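Local coordinates for predicted protein (PDB 4MEA) that is a secreted Cif epoxide hydrolase of the alpha/beta hydrolase fold, which opens epoxides by adding water and probably serves its bacterium as a virulence factor, at residues 59-73 / 123-136. Numbering follows the deposited sequence.
Sequences TPIVFIHGFGSTWKM and AGKGPIYYVSHDLG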
loop_
_atom_site.group_PDB
_atom_site.type_symbol
_atom_site.label_atom_id
_atom_site.label_comp_id
_atom_site.label_asym_id
_atom_site.label_seq_id
_atom_site.Cartn_x
_atom_site.Cartn_y
_atom_site.Cartn_z
ATOM N N THR A 59 -2.363 -35.289 22.464
ATOM C CA THR A 59 -1.591 -34.056 22.499
ATOM C C THR A 59 -2.436 -32.909 21.973
ATOM O O THR A 59 -2.968 -32.985 20.861
ATOM C CB THR A 59 -0.328 -34.174 21.642
ATOM O OG1 THR A 59 0.455 -35.270 22.119
ATOM C CG2 THR A 59 0.490 -32.885 21.698
ATOM N N PRO A 60 -2.578 -31.845 22.776
ATOM C CA PRO A 60 -3.405 -30.734 22.305
ATOM C C PRO A 60 -2.755 -30.019 21.123
ATOM O O PRO A 60 -1.536 -29.940 21.024
ATOM C CB PRO A 60 -3.481 -29.809 23.524
ATOM C CG PRO A 60 -3.236 -30.714 24.704
ATOM C CD PRO A 60 -2.233 -31.718 24.203
ATOM N N ILE A 61 -3.585 -29.523 20.219
ATOM C CA ILE A 61 -3.103 -28.720 19.112
ATOM C C ILE A 61 -3.802 -27.372 19.195
ATOM O O ILE A 61 -5.029 -27.299 19.172
ATOM C CB ILE A 61 -3.408 -29.378 17.763
ATOM C CG1 ILE A 61 -3.047 -30.865 17.805
ATOM C CG2 ILE A 61 -2.656 -28.663 16.636
ATOM C CD1 ILE A 61 -3.494 -31.636 16.598
ATOM N N VAL A 62 -3.013 -26.310 19.311
ATOM C CA VAL A 62 -3.558 -24.959 19.374
ATOM C C VAL A 62 -3.389 -24.284 18.005
ATOM O O VAL A 62 -2.299 -24.300 17.439
ATOM C CB VAL A 62 -2.875 -24.151 20.498
ATOM C CG1 VAL A 62 -3.328 -22.685 20.483
ATOM C CG2 VAL A 62 -3.146 -24.810 21.861
ATOM N N PHE A 63 -4.480 -23.737 17.465
ATOM C CA PHE A 63 -4.486 -23.120 16.129
ATOM C C PHE A 63 -4.756 -21.630 16.242
ATOM O O PHE A 63 -5.742 -21.222 16.858
ATOM C CB PHE A 63 -5.585 -23.707 15.239
ATOM C CG PHE A 63 -5.479 -25.191 15.001
ATOM C CD1 PHE A 63 -4.762 -25.684 13.920
ATOM C CD2 PHE A 63 -6.144 -26.087 15.826
ATOM C CE1 PHE A 63 -4.684 -27.058 13.685
ATOM C CE2 PHE A 63 -6.071 -27.461 15.597
ATOM C CZ PHE A 63 -5.338 -27.944 14.529
ATOM N N ILE A 64 -3.908 -20.827 15.609
ATOM C CA ILE A 64 -4.012 -19.372 15.670
ATOM C C ILE A 64 -4.150 -18.750 14.270
ATOM O O ILE A 64 -3.212 -18.789 13.460
ATOM C CB ILE A 64 -2.785 -18.760 16.365
ATOM C CG1 ILE A 64 -2.559 -19.405 17.743
ATOM C CG2 ILE A 64 -2.948 -17.246 16.484
ATOM C CD1 ILE A 64 -3.670 -19.079 18.778
ATOM N N HIS A 65 -5.316 -18.163 14.003
ATOM C CA HIS A 65 -5.618 -17.548 12.709
ATOM C C HIS A 65 -4.909 -16.209 12.517
ATOM O O HIS A 65 -4.201 -15.729 13.407
ATOM C CB HIS A 65 -7.132 -17.307 12.615
ATOM C CG HIS A 65 -7.605 -16.155 13.449
ATOM N ND1 HIS A 65 -7.642 -14.860 12.976
ATOM C CD2 HIS A 65 -8.024 -16.099 14.736
ATOM C CE1 HIS A 65 -8.077 -14.057 13.932
ATOM N NE2 HIS A 65 -8.319 -14.785 15.010
ATOM N N GLY A 66 -5.127 -15.596 11.357
ATOM C CA GLY A 66 -4.616 -14.263 11.078
ATOM C C GLY A 66 -5.652 -13.349 10.444
ATOM O O GLY A 66 -6.859 -13.547 10.622
ATOM N N PHE A 67 -5.176 -12.355 9.687
ATOM C CA PHE A 67 -6.024 -11.316 9.106
ATOM C C PHE A 67 -6.958 -11.874 8.040
ATOM O O PHE A 67 -6.543 -12.676 7.202
ATOM C CB PHE A 67 -5.145 -10.225 8.492
ATOM C CG PHE A 67 -5.913 -9.090 7.886
ATOM C CD1 PHE A 67 -6.498 -8.124 8.691
ATOM C CD2 PHE A 67 -6.006 -8.956 6.509
ATOM C CE1 PHE A 67 -7.190 -7.055 8.138
ATOM C CE2 PHE A 67 -6.701 -7.887 5.946
ATOM C CZ PHE A 67 -7.288 -6.935 6.767
ATOM N N GLY A 68 -8.215 -11.439 8.073
ATOM C CA GLY A 68 -9.225 -11.955 7.162
ATOM C C GLY A 68 -9.878 -13.234 7.654
ATOM O O GLY A 68 -10.811 -13.749 7.024
ATOM N N SER A 69 -9.398 -13.745 8.787
ATOM C CA SER A 69 -9.897 -14.998 9.342
ATOM C C SER A 69 -10.309 -14.852 10.809
ATOM O O SER A 69 -10.140 -13.796 11.412
ATOM C CB SER A 69 -8.828 -16.093 9.232
ATOM O OG SER A 69 -8.352 -16.237 7.900
ATOM N N THR A 70 -10.864 -15.928 11.362
ATOM C CA THR A 70 -11.063 -16.073 12.802
ATOM C C THR A 70 -10.742 -17.531 13.111
ATOM O O THR A 70 -10.227 -18.236 12.246
ATOM C CB THR A 70 -12.518 -15.758 13.238
ATOM O OG1 THR A 70 -13.409 -16.722 12.667
ATOM C CG2 THR A 70 -12.930 -14.362 12.797
ATOM N N TRP A 71 -11.040 -17.984 14.329
ATOM C CA TRP A 71 -10.910 -19.398 14.687
ATOM C C TRP A 71 -11.509 -20.277 13.577
ATOM O O TRP A 71 -11.015 -21.370 13.297
ATOM C CB TRP A 71 -11.658 -19.686 16.011
ATOM C CG TRP A 71 -13.122 -19.768 15.769
ATOM C CD1 TRP A 71 -14.015 -18.740 15.798
ATOM C CD2 TRP A 71 -13.861 -20.936 15.384
ATOM N NE1 TRP A 71 -15.270 -19.198 15.461
ATOM C CE2 TRP A 71 -15.198 -20.541 15.199
ATOM C CE3 TRP A 71 -13.516 -22.274 15.169
ATOM C CZ2 TRP A 71 -16.195 -21.438 14.815
ATOM C CZ3 TRP A 71 -14.513 -23.166 14.793
ATOM C CH2 TRP A 71 -15.828 -22.743 14.616
ATOM N N LYS A 72 -12.591 -19.792 12.969
ATOM C CA LYS A 72 -13.372 -20.539 11.976
ATOM C C LYS A 72 -12.537 -21.152 10.851
ATOM O O LYS A 72 -12.912 -22.186 10.296
ATOM C CB LYS A 72 -14.469 -19.636 11.386
ATOM C CG LYS A 72 -15.391 -20.292 10.349
ATOM C CD LYS A 72 -16.337 -21.302 11.003
ATOM C CE LYS A 72 -17.427 -21.735 10.038
ATOM N NZ LYS A 72 -18.389 -22.648 10.713
ATOM N N MET A 73 -11.402 -20.537 10.521
ATOM C CA MET A 73 -10.602 -21.025 9.401
ATOM C C MET A 73 -10.087 -22.427 9.685
ATOM O O MET A 73 -9.776 -23.177 8.770
ATOM C CB MET A 73 -9.432 -20.082 9.082
ATOM C CG MET A 73 -8.313 -20.039 10.140
ATOM S SD MET A 73 -6.770 -19.370 9.437
ATOM C CE MET A 73 -6.144 -20.781 8.518
ATOM N N ALA A 123 -5.377 -25.596 27.500
ATOM C CA ALA A 123 -4.715 -26.771 26.952
ATOM C C ALA A 123 -4.133 -27.625 28.066
ATOM O O ALA A 123 -4.041 -28.844 27.937
ATOM C CB ALA A 123 -3.621 -26.365 25.957
ATOM N N GLY A 124 -3.744 -26.979 29.161
ATOM C CA GLY A 124 -3.172 -27.691 30.287
ATOM C C GLY A 124 -1.660 -27.609 30.294
ATOM O O GLY A 124 -1.070 -26.785 29.589
ATOM N N LYS A 125 -1.027 -28.481 31.073
ATOM C CA LYS A 125 0.407 -28.375 31.334
ATOM C C LYS A 125 1.313 -28.915 30.224
ATOM O O LYS A 125 2.539 -28.791 30.305
ATOM C CB LYS A 125 0.738 -29.005 32.689
ATOM C CG LYS A 125 0.171 -28.201 33.850
ATOM C CD LYS A 125 0.341 -28.905 35.177
ATOM C CE LYS A 125 0.187 -27.916 36.318
ATOM N NZ LYS A 125 1.208 -26.829 36.220
ATOM N N GLY A 126 0.713 -29.505 29.192
ATOM C CA GLY A 126 1.438 -29.812 27.968
ATOM C C GLY A 126 2.112 -31.168 27.934
ATOM O O GLY A 126 1.908 -31.978 28.828
ATOM N N PRO A 127 2.929 -31.418 26.896
ATOM C CA PRO A 127 3.212 -30.443 25.836
ATOM C C PRO A 127 2.087 -30.373 24.803
ATOM O O PRO A 127 1.126 -31.143 24.866
ATOM C CB PRO A 127 4.482 -31.000 25.185
ATOM C CG PRO A 127 4.356 -32.470 25.357
ATOM C CD PRO A 127 3.664 -32.678 26.694
ATOM N N ILE A 128 2.214 -29.454 23.854
ATOM C CA ILE A 128 1.187 -29.268 22.839
ATOM C C ILE A 128 1.857 -29.018 21.507
ATOM O O ILE A 128 3.067 -28.790 21.447
ATOM C CB ILE A 128 0.297 -28.038 23.140
ATOM C CG1 ILE A 128 1.109 -26.745 22.968
ATOM C CG2 ILE A 128 -0.327 -28.145 24.533
ATOM C CD1 ILE A 128 0.308 -25.463 23.133
ATOM N N TYR A 129 1.067 -29.062 20.442
ATOM C CA TYR A 129 1.536 -28.643 19.128
ATOM C C TYR A 129 0.897 -27.287 18.836
ATOM O O TYR A 129 -0.224 -27.026 19.275
ATOM C CB TYR A 129 1.137 -29.661 18.065
ATOM C CG TYR A 129 1.718 -31.044 18.278
ATOM C CD1 TYR A 129 3.067 -31.220 18.545
ATOM C CD2 TYR A 129 0.914 -32.173 18.208
ATOM C CE1 TYR A 129 3.599 -32.484 18.734
ATOM C CE2 TYR A 129 1.435 -33.440 18.397
ATOM C CZ TYR A 129 2.780 -33.591 18.659
ATOM O OH TYR A 129 3.306 -34.851 18.849
ATOM N N TYR A 130 1.610 -26.437 18.099
ATOM C CA TYR A 130 1.191 -25.060 17.857
ATOM C C TYR A 130 1.197 -24.778 16.350
ATOM O O TYR A 130 2.201 -24.993 15.666
ATOM C CB TYR A 130 2.141 -24.100 18.581
ATOM C CG TYR A 130 1.650 -22.677 18.735
ATOM C CD1 TYR A 130 0.964 -22.280 19.882
ATOM C CD2 TYR A 130 1.906 -21.713 17.758
ATOM C CE1 TYR A 130 0.529 -20.971 20.049
ATOM C CE2 TYR A 130 1.466 -20.390 17.915
ATOM C CZ TYR A 130 0.782 -20.028 19.069
ATOM O OH TYR A 130 0.342 -18.723 19.253
ATOM N N VAL A 131 0.058 -24.319 15.839
ATOM C CA VAL A 131 -0.137 -24.134 14.405
ATOM C C VAL A 131 -0.656 -22.716 14.187
ATOM O O VAL A 131 -1.668 -22.320 14.776
ATOM C CB VAL A 131 -1.129 -25.188 13.826
ATOM C CG1 VAL A 131 -1.393 -24.948 12.339
ATOM C CG2 VAL A 131 -0.600 -26.607 14.052
ATOM N N SER A 132 0.047 -21.948 13.356
ATOM C CA SER A 132 -0.245 -20.524 13.194
ATOM C C SER A 132 -0.352 -20.136 11.713
ATOM O O SER A 132 0.300 -20.747 10.871
ATOM C CB SER A 132 0.859 -19.718 13.888
ATOM O OG SER A 132 0.764 -18.343 13.599
ATOM N N HIS A 133 -1.174 -19.127 11.403
ATOM C CA HIS A 133 -1.354 -18.659 10.023
ATOM C C HIS A 133 -1.448 -17.134 9.951
ATOM O O HIS A 133 -2.061 -16.513 10.815
ATOM C CB HIS A 133 -2.617 -19.284 9.405
ATOM C CG HIS A 133 -2.868 -18.881 7.978
ATOM N ND1 HIS A 133 -3.935 -18.092 7.606
ATOM C CD2 HIS A 133 -2.213 -19.190 6.832
ATOM C CE1 HIS A 133 -3.920 -17.919 6.296
ATOM N NE2 HIS A 133 -2.884 -18.572 5.802
ATOM N N ASP A 134 -0.852 -16.538 8.914
ATOM C CA ASP A 134 -0.982 -15.095 8.685
ATOM C C ASP A 134 -0.555 -14.324 9.944
ATOM O O ASP A 134 0.516 -14.593 10.490
ATOM C CB ASP A 134 -2.417 -14.753 8.268
ATOM C CG ASP A 134 -2.541 -13.375 7.637
ATOM O OD1 ASP A 134 -2.551 -13.292 6.389
ATOM O OD2 ASP A 134 -2.646 -12.371 8.378
ATOM N N LEU A 135 -1.377 -13.379 10.402
ATOM C CA LEU A 135 -1.034 -12.570 11.577
ATOM C C LEU A 135 -0.753 -13.420 12.824
ATOM O O LEU A 135 -0.120 -12.953 13.767
ATOM C CB LEU A 135 -2.124 -11.545 11.889
ATOM C CG LEU A 135 -2.129 -10.203 11.155
ATOM C CD1 LEU A 135 -3.241 -9.312 11.738
ATOM C CD2 LEU A 135 -0.776 -9.506 11.234
ATOM N N GLY A 136 -1.227 -14.659 12.835
ATOM C CA GLY A 136 -0.847 -15.570 13.903
ATOM C C GLY A 136 0.671 -15.639 13.990
ATOM O O GLY A 136 1.236 -15.773 15.075
HETATM O O HOH W 1 -5.574 -16.061 8.598
#
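Asp134 and Phe67 meet where two parallel strands run out. The backbone N of Phe67 drops onto Asp134 OD2 at 2.8 Å from above the carboxylate plane, while the N of Leu135 reaches the same oxygen at 2.6 Å from the opposite face, on the anti side. With CG anti to the backbone N (chi1 -164°), the carboxylate is turned toward the start of the Gly66-Ser69 type II turn, gripped by two N-H groups, the Leu135 bond being the more bent; His305 NE2 bonds the other oxygen, OD1. Gly66 packs its CA directly against Asp134 CB. A water joins Gly66 N, Ser69 OG and His133 ND1, and Met73 leans its bent thioether obliquely on the His133 imidazole, CE 3.6 Å from ND1.

Further back, strands 61-64 and 128-133 run 13° from parallel, joined by five backbone hydrogen bonds from Tyr129 N to Pro60 O through His133 N to Ile64 O. On one face, Val131 lies alongside Phe63, Val131 CB 3.7 Å from Phe63 CD1. Val131 CG2 also touches Ile61. Thr59 closes this row: its CG2, anti to the backbone N, sits over the Tyr129 ring 3.7 Å from the centroid, a CH-pi contact. Across the sheet, Ile64 CG1 rests 3.6 Å from Tyr130 CZ, and that phenol's OH bonds Ser140; nearby, Val62 CG2 meets Ile128 CD1.

In this central part of the alpha/beta hydrolase sheet, Asp134, in the sharp turn between strand 128-133 and helix 136-146, matches the family's nucleophile elbow and, paired with His305, is probably the epoxide-attacking aspartate; the His65-Gly66-Phe67 loop beside it probably corresponds to the HG motif that lies by the oxyanion hole in relatives.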